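Local coordinates for fucolectin-related protein (Streptococcus pneumoniae, PDB 2WMF), which probably hydrolyses host blood-group carbohydrate antigens as a family 98 glycoside hydrolase, with this chain being its catalytic module, at residues F186-M191 with G344-L349; L209-T214 with A220-I225; F177-H182 with P194-A199; A337-G342 with N350-G355. All coordinates share one frame; numbering follows the deposited sequence.

In the fold
The four contacts follow the wall of an eight-stranded parallel barrel outward to the C-terminal part of the chain. Contact 2 lies deepest, its centre about 10 Å from the centre of the chain. Contact 3 shares its sheet, since strands 176-180 and 207-212 are neighbours. Contact 1 ties barrel helix 184-192 to the loop after strand 337-340, and its centre lies about 12 Å from that of contact 2. Contact 4 packs strand 337-340 against a later part of the same loop, its centre about 11 Å from that of contact 1. Asn341 links these two: its ND2 lies 3.1 Å from Glu188 OE2. Contacts 3 and 4 do not touch; their nearest atoms are about 10 Å apart.

Contact 1: residues F186-M191 with G344-L349; sequences FWETIM and GRISSL
Glu188 reaches from helix 184-192 to the short 3-10 turn 346-348 and grips Ser347 twice. Ser347 OG donates to Glu188 OE1 at 2.6 Å, on the syn lone pair. The backbone N of Ser347 donates to Glu188 OE2 at 3.2 Å, with an N-H...O angle of 149°. This second bond also comes from the syn side, 16° out of the carboxylate plane. Both carboxylate oxygens are thus used, and the pair of bonds fixes the rotation of the group. Ser347 OG sits between its own backbone N and carbonyl carbon (chi1 53°), which turns the hydroxyl to the same carboxylate that its N-H meets. Asn341 ND2 adds a further bond to Glu188 OE2.

The packed side is completed by Ile346, whose CG2 lies 3.4 Å from Glu188 OE2. Arg345 makes the looser side. Its CB touches Glu188 OE2 at 3.4 Å, but its guanidinium runs on past the carboxylate, and Arg345 NE is 5.0 Å from Glu188 OE1. That charge pairs with Glu379 instead. Arg345 and Ser347 are partly exposed, whereas Glu188 and Ile346 are buried. The arrangement is a carboxylate bridge from a helix of the beta/alpha barrel to the N-terminal end of a 3-10 turn, joining the barrel to the C-terminal part of the chain.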
loop_
_atom_site.group_PDB
_atom_site.type_symbol
_atom_site.label_atom_id
_atom_site.label_comp_id
_atom_site.label_asym_id
_atom_site.label_seq_id
_atom_site.Cartn_x
_atom_site.Cartn_y
_atom_site.Cartn_z
ATOM N N PHE A 186 -9.472 -16.857 0.282
ATOM C CA PHE A 186 -8.091 -17.296 0.276
ATOM C C PHE A 186 -7.497 -17.139 1.686
ATOM O O PHE A 186 -6.952 -18.069 2.276
ATOM C CB PHE A 186 -7.255 -16.530 -0.776
ATOM C CG PHE A 186 -5.825 -16.971 -0.802
ATOM C CD1 PHE A 186 -5.420 -18.019 -1.600
ATOM C CD2 PHE A 186 -4.901 -16.388 0.054
ATOM C CE1 PHE A 186 -4.124 -18.500 -1.588
ATOM C CE2 PHE A 186 -3.562 -16.860 0.086
ATOM C CZ PHE A 186 -3.186 -17.946 -0.729
ATOM N N TRP A 187 -7.570 -15.928 2.215
ATOM C CA TRP A 187 -7.027 -15.688 3.540
ATOM C C TRP A 187 -7.789 -16.482 4.606
ATOM O O TRP A 187 -7.177 -16.931 5.620
ATOM C CB TRP A 187 -6.978 -14.177 3.863
ATOM C CG TRP A 187 -5.837 -13.483 3.220
ATOM C CD1 TRP A 187 -5.897 -12.462 2.329
ATOM C CD2 TRP A 187 -4.433 -13.708 3.460
ATOM N NE1 TRP A 187 -4.636 -12.058 1.969
ATOM C CE2 TRP A 187 -3.717 -12.819 2.635
ATOM C CE3 TRP A 187 -3.715 -14.596 4.268
ATOM C CZ2 TRP A 187 -2.306 -12.764 2.614
ATOM C CZ3 TRP A 187 -2.323 -14.584 4.211
ATOM C CH2 TRP A 187 -1.630 -13.661 3.406
ATOM N N GLU A 188 -9.091 -16.656 4.430
ATOM C CA GLU A 188 -9.856 -17.509 5.353
ATOM C C GLU A 188 -9.247 -18.932 5.355
ATOM O O GLU A 188 -9.057 -19.583 6.401
ATOM C CB GLU A 188 -11.338 -17.536 4.964
ATOM C CG GLU A 188 -12.085 -16.303 5.304
ATOM C CD GLU A 188 -13.453 -16.177 4.654
ATOM O OE1 GLU A 188 -13.929 -17.153 3.977
ATOM O OE2 GLU A 188 -14.077 -15.109 4.871
ATOM N N THR A 189 -8.888 -19.396 4.171
ATOM C CA THR A 189 -8.389 -20.751 4.001
ATOM C C THR A 189 -7.008 -20.914 4.606
ATOM O O THR A 189 -6.727 -21.908 5.316
ATOM C CB THR A 189 -8.423 -21.148 2.482
ATOM O OG1 THR A 189 -9.781 -21.133 2.037
ATOM C CG2 THR A 189 -7.896 -22.537 2.276
ATOM N N ILE A 190 -6.161 -19.914 4.401
ATOM C CA ILE A 190 -4.789 -19.987 4.961
ATOM C C ILE A 190 -4.813 -20.133 6.480
ATOM O O ILE A 190 -4.115 -20.987 7.018
ATOM C CB ILE A 190 -3.919 -18.748 4.545
ATOM C CG1 ILE A 190 -3.777 -18.736 3.014
ATOM C CG2 ILE A 190 -2.587 -18.678 5.295
ATOM C CD1 ILE A 190 -3.366 -19.983 2.393
ATOM N N MET A 191 -5.576 -19.295 7.162
ATOM C CA MET A 191 -5.568 -19.294 8.630
ATOM C C MET A 191 -6.423 -20.415 9.253
ATOM O O MET A 191 -6.321 -20.694 10.446
ATOM C CB MET A 191 -5.858 -17.894 9.197
ATOM C CG MET A 191 -5.347 -17.624 10.614
ATOM S SD MET A 191 -3.555 -17.785 10.780
ATOM C CE MET A 191 -2.956 -16.210 10.089
ATOM N N GLY A 344 -20.608 -17.821 9.972
ATOM C CA GLY A 344 -20.696 -17.529 8.553
ATOM C C GLY A 344 -19.680 -16.478 8.185
ATOM O O GLY A 344 -19.483 -15.547 8.945
ATOM N N ARG A 345 -19.069 -16.599 7.011
ATOM C CA ARG A 345 -17.841 -15.872 6.690
ATOM C C ARG A 345 -18.098 -14.689 5.769
ATOM O O ARG A 345 -19.055 -14.672 4.981
ATOM C CB ARG A 345 -16.792 -16.800 6.076
ATOM C CG ARG A 345 -16.423 -17.951 6.998
ATOM C CD ARG A 345 -15.970 -19.217 6.303
ATOM N NE ARG A 345 -15.885 -20.265 7.312
ATOM C CZ ARG A 345 -16.922 -20.945 7.811
ATOM N NH1 ARG A 345 -18.151 -20.762 7.329
ATOM N NH2 ARG A 345 -16.738 -21.787 8.817
ATOM N N ILE A 346 -17.241 -13.687 5.891
ATOM C CA ILE A 346 -17.359 -12.477 5.066
ATOM C C ILE A 346 -17.268 -12.821 3.552
ATOM O O ILE A 346 -17.853 -12.119 2.706
ATOM C CB ILE A 346 -16.316 -11.396 5.488
ATOM C CG1 ILE A 346 -16.710 -10.038 4.892
ATOM C CG2 ILE A 346 -14.856 -11.786 5.104
ATOM C CD1 ILE A 346 -17.966 -9.474 5.470
ATOM N N SER A 347 -16.589 -13.923 3.214
ATOM C CA SER A 347 -16.545 -14.399 1.786
ATOM C C SER A 347 -17.918 -14.739 1.224
ATOM O O SER A 347 -18.084 -14.840 0.001
ATOM C CB SER A 347 -15.642 -15.635 1.648
ATOM O OG SER A 347 -16.013 -16.626 2.567
ATOM N N SER A 348 -18.886 -14.969 2.108
ATOM C CA SER A 348 -20.269 -15.231 1.684
ATOM C C SER A 348 -21.194 -14.003 1.763
ATOM O O SER A 348 -22.411 -14.151 1.571
ATOM C CB SER A 348 -20.859 -16.368 2.497
ATOM O OG SER A 348 -21.141 -15.885 3.791
ATOM N N LEU A 349 -20.658 -12.832 2.090
ATOM C CA LEU A 349 -21.430 -11.573 2.124
ATOM C C LEU A 349 -20.889 -10.561 1.099
ATOM O O LEU A 349 -20.256 -9.546 1.422
ATOM C CB LEU A 349 -21.361 -10.968 3.525
ATOM C CG LEU A 349 -22.139 -11.677 4.614
ATOM C CD1 LEU A 349 -21.900 -10.917 5.913
ATOM C CD2 LEU A 349 -23.649 -11.759 4.270
#

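Contact 2: residues L209-T214 with A220-I225; sequences LATKNT and AGTDSI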
loop_
_atom_site.group_PDB
_atom_site.type_symbol
_atom_site.label_atom_id
_atom_site.label_comp_id
_atom_site.label_asym_id
_atom_site.label_seq_id
_atom_site.Cartn_x
_atom_site.Cartn_y
_atom_site.Cartn_z
ATOM N N LEU A 209 1.756 -10.327 7.263
ATOM C CA LEU A 209 0.722 -10.743 6.309
ATOM C C LEU A 209 0.324 -9.466 5.540
ATOM O O LEU A 209 0.205 -8.375 6.115
ATOM C CB LEU A 209 -0.452 -11.412 7.022
ATOM C CG LEU A 209 -0.103 -12.737 7.747
ATOM C CD1 LEU A 209 -1.314 -13.334 8.528
ATOM C CD2 LEU A 209 0.582 -13.711 6.764
ATOM N N ALA A 210 0.155 -9.590 4.235
ATOM C CA ALA A 210 -0.007 -8.409 3.382
ATOM C C ALA A 210 -0.891 -8.655 2.176
ATOM O O ALA A 210 -0.964 -9.754 1.648
ATOM C CB ALA A 210 1.399 -7.860 2.945
ATOM N N THR A 211 -1.536 -7.589 1.735
ATOM C CA THR A 211 -2.445 -7.696 0.631
ATOM C C THR A 211 -1.684 -7.707 -0.714
ATOM O O THR A 211 -0.492 -7.428 -0.799
ATOM C CB THR A 211 -3.461 -6.500 0.641
ATOM O OG1 THR A 211 -2.761 -5.294 0.281
ATOM C CG2 THR A 211 -4.134 -6.319 2.034
ATOM N N LYS A 212 -2.410 -7.998 -1.771
ATOM C CA LYS A 212 -1.891 -7.880 -3.147
ATOM C C LYS A 212 -3.067 -7.770 -4.122
ATOM O O LYS A 212 -3.572 -8.782 -4.644
ATOM C CB LYS A 212 -1.018 -9.066 -3.522
ATOM C CG LYS A 212 -0.356 -8.932 -4.926
ATOM C CD LYS A 212 0.607 -10.062 -5.290
ATOM C CE LYS A 212 1.442 -9.652 -6.525
ATOM N NZ LYS A 212 0.647 -9.820 -7.776
ATOM N N ASN A 213 -3.467 -6.523 -4.384
ATOM C CA ASN A 213 -4.768 -6.236 -5.020
ATOM C C ASN A 213 -4.855 -6.314 -6.555
ATOM O O ASN A 213 -5.830 -5.849 -7.165
ATOM C CB ASN A 213 -5.362 -4.955 -4.446
ATOM C CG ASN A 213 -4.569 -3.733 -4.730
ATOM O OD1 ASN A 213 -3.566 -3.759 -5.465
ATOM N ND2 ASN A 213 -5.012 -2.605 -4.129
ATOM N N THR A 214 -3.896 -7.004 -7.135
ATOM C CA THR A 214 -3.869 -7.367 -8.553
ATOM C C THR A 214 -5.190 -7.924 -9.136
ATOM O O THR A 214 -5.557 -7.510 -10.251
ATOM C CB THR A 214 -2.767 -8.450 -8.779
ATOM O OG1 THR A 214 -1.579 -8.123 -8.023
ATOM C CG2 THR A 214 -2.410 -8.607 -10.271
ATOM N N ALA A 220 -11.810 -4.463 -0.129
ATOM C CA ALA A 220 -12.239 -4.016 1.219
ATOM C C ALA A 220 -12.167 -5.230 2.185
ATOM O O ALA A 220 -11.582 -5.150 3.314
ATOM C CB ALA A 220 -13.654 -3.399 1.173
ATOM N N GLY A 221 -12.696 -6.370 1.755
ATOM C CA GLY A 221 -12.658 -7.554 2.585
ATOM C C GLY A 221 -11.235 -7.985 2.935
ATOM O O GLY A 221 -10.970 -8.469 4.045
ATOM N N THR A 222 -10.317 -7.829 1.982
ATOM C CA THR A 222 -8.960 -8.285 2.187
ATOM C C THR A 222 -8.290 -7.386 3.232
ATOM O O THR A 222 -7.594 -7.877 4.127
ATOM C CB THR A 222 -8.129 -8.376 0.877
ATOM O OG1 THR A 222 -8.721 -9.346 -0.015
ATOM C CG2 THR A 222 -6.635 -8.779 1.140
ATOM N N ASP A 223 -8.455 -6.081 3.092
ATOM C CA ASP A 223 -7.956 -5.138 4.104
ATOM C C ASP A 223 -8.499 -5.491 5.493
ATOM O O ASP A 223 -7.764 -5.397 6.498
ATOM C CB ASP A 223 -8.319 -3.719 3.771
ATOM C CG ASP A 223 -7.410 -3.072 2.715
ATOM O OD1 ASP A 223 -6.386 -3.646 2.349
ATOM O OD2 ASP A 223 -7.723 -1.921 2.295
ATOM N N SER A 224 -9.779 -5.828 5.578
ATOM C CA SER A 224 -10.434 -6.120 6.867
ATOM C C SER A 224 -9.836 -7.376 7.510
ATOM O O SER A 224 -9.595 -7.443 8.749
ATOM C CB SER A 224 -11.950 -6.281 6.709
ATOM O OG SER A 224 -12.568 -5.035 6.434
ATOM N N ILE A 225 -9.663 -8.420 6.713
ATOM C CA ILE A 225 -9.188 -9.709 7.213
ATOM C C ILE A 225 -7.704 -9.641 7.567
ATOM O O ILE A 225 -7.270 -10.148 8.605
ATOM C CB ILE A 225 -9.422 -10.833 6.147
ATOM C CG1 ILE A 225 -10.899 -11.117 5.996
ATOM C CG2 ILE A 225 -8.684 -12.119 6.513
ATOM C CD1 ILE A 225 -11.209 -12.059 4.789
HETATM O O HOH W 1 -4.028 -3.067 1.259
#
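Thr211 and Thr222 meet methyl to methyl, one from strand 207-212 and the other from helix 219-231. Their CG2 atoms are 3.6 Å apart, and the two side chains run at a slant to each other. The Thr222 methyl also lies 3.9 Å from Thr211 CB. With CG2 anti to the backbone N, the Thr222 methyl is the branch laid against Thr211, while OG1 turns back to bond Asp218 O, just ahead of the helix, and also Glu183 N.

Asp223 comes to Thr211 from the next position on the helix. Its OD1 lies 3.5 Å from Thr211 CG2, so this methyl touches both a methyl and a carboxylate oxygen. The polar ends do not bond directly. Thr211 OG1 stands between its backbone N and carbonyl carbon (chi1 71°), and a water bridges it to the aspartate. That water is 2.7 Å from Thr211 OG1 and 2.7 Å from Asp223 OD1, to which it donates. The other oxygen, Asp223 OD2, bonds Tyr366 OH. Both carboxylate oxygens therefore have partners, although the residue is buried.

Thr211 is also set in the barrel sheet, by backbone hydrogen bonds to Gly239 and Ser241 of strand 237-243. Strand against following helix, with apolar methyls between them, is the packing of a beta-alpha-beta unit in a parallel beta/alpha barrel.

Contact 3: residues F177-H182 with P194-A199; sequences FIWHDH and PTFFEA
Trp179 and Phe196 both carry CG anti to the backbone N, with chi1 -167° and -163°. These torsions send the indole out from strand 176-180 and the phenyl ring in from helix 194-203. The result is a T-shaped pair. The benzo edge of Trp179 points at one face of Phe196, with the planes 83° apart and the six-membered ring centroids 5.1 Å apart. Trp179 CZ3 stands 3.7 Å above the phenyl plane of Phe196, displaced toward its rim. Beside it, Trp179 CE3 comes within 3.7 Å of Phe196 CZ. The phenyl ring therefore meets the two carbons on one edge of the indole.

The pyrrole side of Trp179 is held separately. Its NE1 donates to Asp181 OD2 at 2.8 Å, in a fairly straight bond. The carboxylate oxygen lies near the indole plane and uses its anti lone pair. This bond should limit swinging of the indole and so help keep its benzo edge aimed at Phe196. The other oxygen, Asp181 OD1, bonds Asn151 N.

Helix 184-192 packs against the pair as well, since Ile190 touches both rings and Trp187 meets Trp179. The whole is an aromatic part of the layer between strands and outer helices of the beta/alpha barrel.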
loop_
_atom_site.group_PDB
_atom_site.type_symbol
_atom_site.label_atom_id
_atom_site.label_comp_id
_atom_site.label_asym_id
_atom_site.label_seq_id
_atom_site.Cartn_x
_atom_site.Cartn_y
_atom_site.Cartn_z
ATOM N N PHE A 177 9.199 -13.358 7.674
ATOM C CA PHE A 177 8.512 -14.037 6.589
ATOM C C PHE A 177 7.372 -13.118 6.185
ATOM O O PHE A 177 6.502 -12.781 7.005
ATOM C CB PHE A 177 7.966 -15.393 7.045
ATOM C CG PHE A 177 7.339 -16.236 5.925
ATOM C CD1 PHE A 177 8.126 -17.065 5.161
ATOM C CD2 PHE A 177 5.981 -16.110 5.606
ATOM C CE1 PHE A 177 7.602 -17.828 4.127
ATOM C CE2 PHE A 177 5.430 -16.864 4.596
ATOM C CZ PHE A 177 6.231 -17.707 3.837
ATOM N N ILE A 178 7.386 -12.719 4.916
ATOM C CA ILE A 178 6.406 -11.730 4.382
ATOM C C ILE A 178 5.565 -12.420 3.311
ATOM O O ILE A 178 6.097 -12.852 2.279
ATOM C CB ILE A 178 7.087 -10.468 3.825
ATOM C CG1 ILE A 178 7.984 -9.837 4.903
ATOM C CG2 ILE A 178 6.019 -9.440 3.296
ATOM C CD1 ILE A 178 8.638 -8.544 4.486
ATOM N N TRP A 179 4.254 -12.494 3.570
ATOM C CA TRP A 179 3.314 -13.194 2.675
ATOM C C TRP A 179 2.331 -12.202 2.020
ATOM O O TRP A 179 1.485 -11.661 2.707
ATOM C CB TRP A 179 2.524 -14.278 3.449
ATOM C CG TRP A 179 1.765 -15.251 2.581
ATOM C CD1 TRP A 179 1.372 -15.077 1.273
ATOM C CD2 TRP A 179 1.293 -16.542 2.969
ATOM N NE1 TRP A 179 0.682 -16.172 0.840
ATOM C CE2 TRP A 179 0.605 -17.085 1.860
ATOM C CE3 TRP A 179 1.372 -17.293 4.158
ATOM C CZ2 TRP A 179 0.035 -18.364 1.897
ATOM C CZ3 TRP A 179 0.808 -18.536 4.207
ATOM C CH2 TRP A 179 0.134 -19.066 3.081
ATOM N N HIS A 180 2.477 -11.960 0.715
ATOM C CA HIS A 180 1.561 -11.092 -0.042
ATOM C C HIS A 180 0.547 -11.971 -0.765
ATOM O O HIS A 180 0.901 -12.851 -1.578
ATOM C CB HIS A 180 2.313 -10.281 -1.114
ATOM C CG HIS A 180 3.183 -9.180 -0.585
ATOM N ND1 HIS A 180 2.683 -7.984 -0.108
ATOM C CD2 HIS A 180 4.533 -9.068 -0.545
ATOM C CE1 HIS A 180 3.691 -7.194 0.234
ATOM N NE2 HIS A 180 4.826 -7.816 -0.031
ATOM N N ASP A 181 -0.739 -11.726 -0.508
ATOM C CA ASP A 181 -1.808 -12.498 -1.171
ATOM C C ASP A 181 -3.137 -11.786 -0.967
ATOM O O ASP A 181 -3.184 -10.705 -0.363
ATOM C CB ASP A 181 -1.818 -13.975 -0.695
ATOM C CG ASP A 181 -1.534 -14.948 -1.802
ATOM O OD1 ASP A 181 -1.981 -14.674 -2.941
ATOM O OD2 ASP A 181 -0.823 -15.966 -1.533
ATOM N N HIS A 182 -4.195 -12.343 -1.530
ATOM C CA HIS A 182 -5.428 -11.588 -1.699
ATOM C C HIS A 182 -6.643 -12.501 -1.731
ATOM O O HIS A 182 -6.518 -13.696 -2.041
ATOM C CB HIS A 182 -5.356 -10.764 -2.987
ATOM C CG HIS A 182 -6.019 -9.446 -2.871
ATOM N ND1 HIS A 182 -7.199 -9.105 -3.494
ATOM C CD2 HIS A 182 -5.676 -8.384 -2.110
ATOM C CE1 HIS A 182 -7.521 -7.868 -3.162
ATOM N NE2 HIS A 182 -6.622 -7.417 -2.308
ATOM N N PRO A 194 -4.246 -25.839 10.193
ATOM C CA PRO A 194 -3.789 -25.938 11.568
ATOM C C PRO A 194 -2.302 -25.680 11.750
ATOM O O PRO A 194 -1.914 -25.098 12.747
ATOM C CB PRO A 194 -4.118 -27.376 11.953
ATOM C CG PRO A 194 -4.401 -28.069 10.755
ATOM C CD PRO A 194 -4.831 -27.082 9.720
ATOM N N THR A 195 -1.501 -26.051 10.764
ATOM C CA THR A 195 -0.049 -25.844 10.837
ATOM C C THR A 195 0.293 -24.353 10.834
ATOM O O THR A 195 1.087 -23.871 11.638
ATOM C CB THR A 195 0.693 -26.605 9.724
ATOM O OG1 THR A 195 0.269 -27.989 9.704
ATOM C CG2 THR A 195 2.275 -26.548 9.902
ATOM N N PHE A 196 -0.295 -23.613 9.904
ATOM C CA PHE A 196 -0.018 -22.190 9.791
ATOM C C PHE A 196 -0.617 -21.386 10.948
ATOM O O PHE A 196 0.011 -20.434 11.435
ATOM C CB PHE A 196 -0.425 -21.614 8.430
ATOM C CG PHE A 196 0.208 -20.293 8.178
ATOM C CD1 PHE A 196 1.562 -20.222 7.874
ATOM C CD2 PHE A 196 -0.496 -19.098 8.315
ATOM C CE1 PHE A 196 2.195 -19.015 7.695
ATOM C CE2 PHE A 196 0.150 -17.882 8.159
ATOM C CZ PHE A 196 1.476 -17.834 7.818
ATOM N N PHE A 197 -1.821 -21.748 11.392
ATOM C CA PHE A 197 -2.434 -21.092 12.556
ATOM C C PHE A 197 -1.553 -21.244 13.808
ATOM O O PHE A 197 -1.269 -20.251 14.523
ATOM C CB PHE A 197 -3.861 -21.581 12.759
ATOM C CG PHE A 197 -4.567 -20.965 13.933
ATOM C CD1 PHE A 197 -4.825 -19.597 13.982
ATOM C CD2 PHE A 197 -5.045 -21.756 14.972
ATOM C CE1 PHE A 197 -5.492 -19.044 15.053
ATOM C CE2 PHE A 197 -5.727 -21.200 16.036
ATOM C CZ PHE A 197 -5.958 -19.850 16.072
ATOM N N GLU A 198 -1.087 -22.465 14.063
ATOM C CA GLU A 198 -0.176 -22.730 15.168
ATOM C C GLU A 198 1.134 -21.929 15.019
ATOM O O GLU A 198 1.624 -21.307 15.993
ATOM C CB GLU A 198 0.115 -24.225 15.296
ATOM C CG GLU A 198 1.267 -24.570 16.191
ATOM C CD GLU A 198 0.964 -24.471 17.662
ATOM O OE1 GLU A 198 1.926 -24.654 18.463
ATOM O OE2 GLU A 198 -0.205 -24.259 18.045
ATOM N N ALA A 199 1.735 -21.969 13.831
ATOM C CA ALA A 199 2.984 -21.191 13.593
ATOM C C ALA A 199 2.786 -19.688 13.791
ATOM O O ALA A 199 3.686 -18.991 14.279
ATOM C CB ALA A 199 3.573 -21.499 12.216
#

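Contact 4: residues A337-G342 with N350-G355; sequences AVFWNG and NGFYQG
This is a buried aromatic contact between a strand and the loop that follows it. Phe339 lies on strand 337-340, the middle strand of a small three-stranded parallel sheet, and Phe352 comes from the loop before strand 376-377. The rings meet at a slant, their planes 62° apart and their centroids 5.6 Å apart. The nearest atoms are Phe339 CD1 and Phe352 CE1, at 4.2 Å, so the touch is light. Both side chains have CG anti to the backbone N (chi1 -176° in each), which extends them toward one another.

Phe352 sits in a type I beta turn from Gly351 to Gln354, closed by Gln354 N to Gly351 O at 3.2 Å. Next to it, Phe352 CD2 lies 3.7 Å above the plane of the Tyr353 ring, over its centre. Leu349 packs on Phe339, and Ile346 on Phe352. Together these residues form an apolar cluster where the loop after strand 337-340, with its type I turn, packs back on one face of the small parallel sheet.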
loop_
_atom_site.group_PDB
_atom_site.type_symbol
_atom_site.label_atom_id
_atom_site.label_comp_id
_atom_site.label_asym_id
_atom_site.label_seq_id
_atom_site.Cartn_x
_atom_site.Cartn_y
_atom_site.Cartn_z
ATOM N N ALA A 337 -17.110 -1.681 16.295
ATOM C CA ALA A 337 -17.665 -2.981 15.916
ATOM C C ALA A 337 -16.641 -3.761 15.124
ATOM O O ALA A 337 -15.799 -3.168 14.440
ATOM C CB ALA A 337 -18.944 -2.821 15.032
ATOM N N VAL A 338 -16.720 -5.101 15.242
ATOM C CA VAL A 338 -15.974 -6.020 14.391
ATOM C C VAL A 338 -16.935 -7.013 13.790
ATOM O O VAL A 338 -18.037 -7.240 14.326
ATOM C CB VAL A 338 -14.846 -6.795 15.150
ATOM C CG1 VAL A 338 -13.889 -5.833 15.780
ATOM C CG2 VAL A 338 -15.402 -7.785 16.206
ATOM N N PHE A 339 -16.546 -7.581 12.658
ATOM C CA PHE A 339 -17.285 -8.689 12.072
ATOM C C PHE A 339 -16.473 -9.955 12.313
ATOM O O PHE A 339 -15.320 -10.065 11.848
ATOM C CB PHE A 339 -17.523 -8.496 10.588
ATOM C CG PHE A 339 -18.374 -9.596 9.972
ATOM C CD1 PHE A 339 -19.758 -9.465 9.878
ATOM C CD2 PHE A 339 -17.796 -10.779 9.562
ATOM C CE1 PHE A 339 -20.528 -10.475 9.349
ATOM C CE2 PHE A 339 -18.562 -11.811 9.049
ATOM C CZ PHE A 339 -19.924 -11.655 8.942
ATOM N N TRP A 340 -17.081 -10.898 13.026
ATOM C CA TRP A 340 -16.497 -12.215 13.292
ATOM C C TRP A 340 -17.067 -13.263 12.354
ATOM O O TRP A 340 -18.307 -13.383 12.216
ATOM C CB TRP A 340 -16.802 -12.647 14.734
ATOM C CG TRP A 340 -16.177 -13.953 15.142
ATOM C CD1 TRP A 340 -14.904 -14.363 14.911
ATOM C CD2 TRP A 340 -16.792 -14.970 15.930
ATOM N NE1 TRP A 340 -14.686 -15.601 15.479
ATOM C CE2 TRP A 340 -15.839 -16.000 16.103
ATOM C CE3 TRP A 340 -18.083 -15.146 16.447
ATOM C CZ2 TRP A 340 -16.125 -17.173 16.806
ATOM C CZ3 TRP A 340 -18.365 -16.334 17.154
ATOM C CH2 TRP A 340 -17.389 -17.329 17.300
ATOM N N ASN A 341 -16.148 -13.980 11.729
ATOM C CA ASN A 341 -16.456 -15.042 10.766
ATOM C C ASN A 341 -16.967 -16.314 11.424
ATOM O O ASN A 341 -17.151 -17.314 10.739
ATOM C CB ASN A 341 -15.229 -15.432 9.946
ATOM C CG ASN A 341 -15.054 -14.644 8.683
ATOM O OD1 ASN A 341 -15.828 -13.736 8.360
ATOM N ND2 ASN A 341 -14.036 -15.032 7.929
ATOM N N GLY A 342 -17.238 -16.305 12.723
ATOM C CA GLY A 342 -17.623 -17.539 13.454
ATOM C C GLY A 342 -18.996 -18.141 13.197
ATOM O O GLY A 342 -19.200 -19.299 13.556
ATOM N N ASN A 350 -21.097 -10.843 -0.169
ATOM C CA ASN A 350 -20.481 -9.999 -1.204
ATOM C C ASN A 350 -21.082 -8.584 -1.481
ATOM O O ASN A 350 -20.347 -7.727 -2.038
ATOM C CB ASN A 350 -20.632 -10.734 -2.564
ATOM C CG ASN A 350 -19.793 -12.035 -2.675
ATOM O OD1 ASN A 350 -19.162 -12.481 -1.713
ATOM N ND2 ASN A 350 -19.800 -12.647 -3.887
ATOM N N GLY A 351 -22.225 -8.186 -0.932
ATOM C CA GLY A 351 -22.391 -6.749 -0.564
ATOM C C GLY A 351 -22.134 -6.039 0.729
ATOM O O GLY A 351 -22.692 -4.941 0.943
ATOM N N PHE A 352 -21.297 -6.608 1.582
ATOM C CA PHE A 352 -21.172 -6.066 2.918
ATOM C C PHE A 352 -20.769 -4.588 2.915
ATOM O O PHE A 352 -21.257 -3.829 3.738
ATOM C CB PHE A 352 -20.180 -6.881 3.763
ATOM C CG PHE A 352 -20.089 -6.415 5.199
ATOM C CD1 PHE A 352 -21.087 -6.750 6.143
ATOM C CD2 PHE A 352 -19.037 -5.632 5.609
ATOM C CE1 PHE A 352 -20.983 -6.308 7.456
ATOM C CE2 PHE A 352 -18.940 -5.184 6.900
ATOM C CZ PHE A 352 -19.898 -5.526 7.842
ATOM N N TYR A 353 -19.807 -4.208 2.064
ATOM C CA TYR A 353 -19.240 -2.873 2.175
ATOM C C TYR A 353 -20.061 -1.796 1.437
ATOM O O TYR A 353 -19.843 -0.581 1.620
ATOM C CB TYR A 353 -17.787 -2.885 1.694
ATOM C CG TYR A 353 -16.932 -3.793 2.565
ATOM C CD1 TYR A 353 -16.389 -3.321 3.755
ATOM C CD2 TYR A 353 -16.704 -5.120 2.232
ATOM C CE1 TYR A 353 -15.619 -4.137 4.568
ATOM C CE2 TYR A 353 -15.951 -5.957 3.058
ATOM C CZ TYR A 353 -15.433 -5.466 4.228
ATOM O OH TYR A 353 -14.663 -6.289 5.008
ATOM N N GLN A 354 -21.042 -2.235 0.659
ATOM C CA GLN A 354 -21.977 -1.291 -0.018
ATOM C C GLN A 354 -22.759 -0.493 1.020
ATOM O O GLN A 354 -23.164 -1.014 2.080
ATOM C CB GLN A 354 -22.939 -2.078 -0.873
ATOM C CG GLN A 354 -22.286 -2.848 -1.967
ATOM C CD GLN A 354 -22.017 -2.019 -3.188
ATOM O OE1 GLN A 354 -22.478 -0.876 -3.307
ATOM N NE2 GLN A 354 -21.283 -2.600 -4.131
ATOM N N GLY A 355 -22.955 0.789 0.765
ATOM C CA GLY A 355 -23.583 1.644 1.759
ATOM C C GLY A 355 -22.784 2.067 2.945
ATOM O O GLY A 355 -23.195 2.962 3.676
#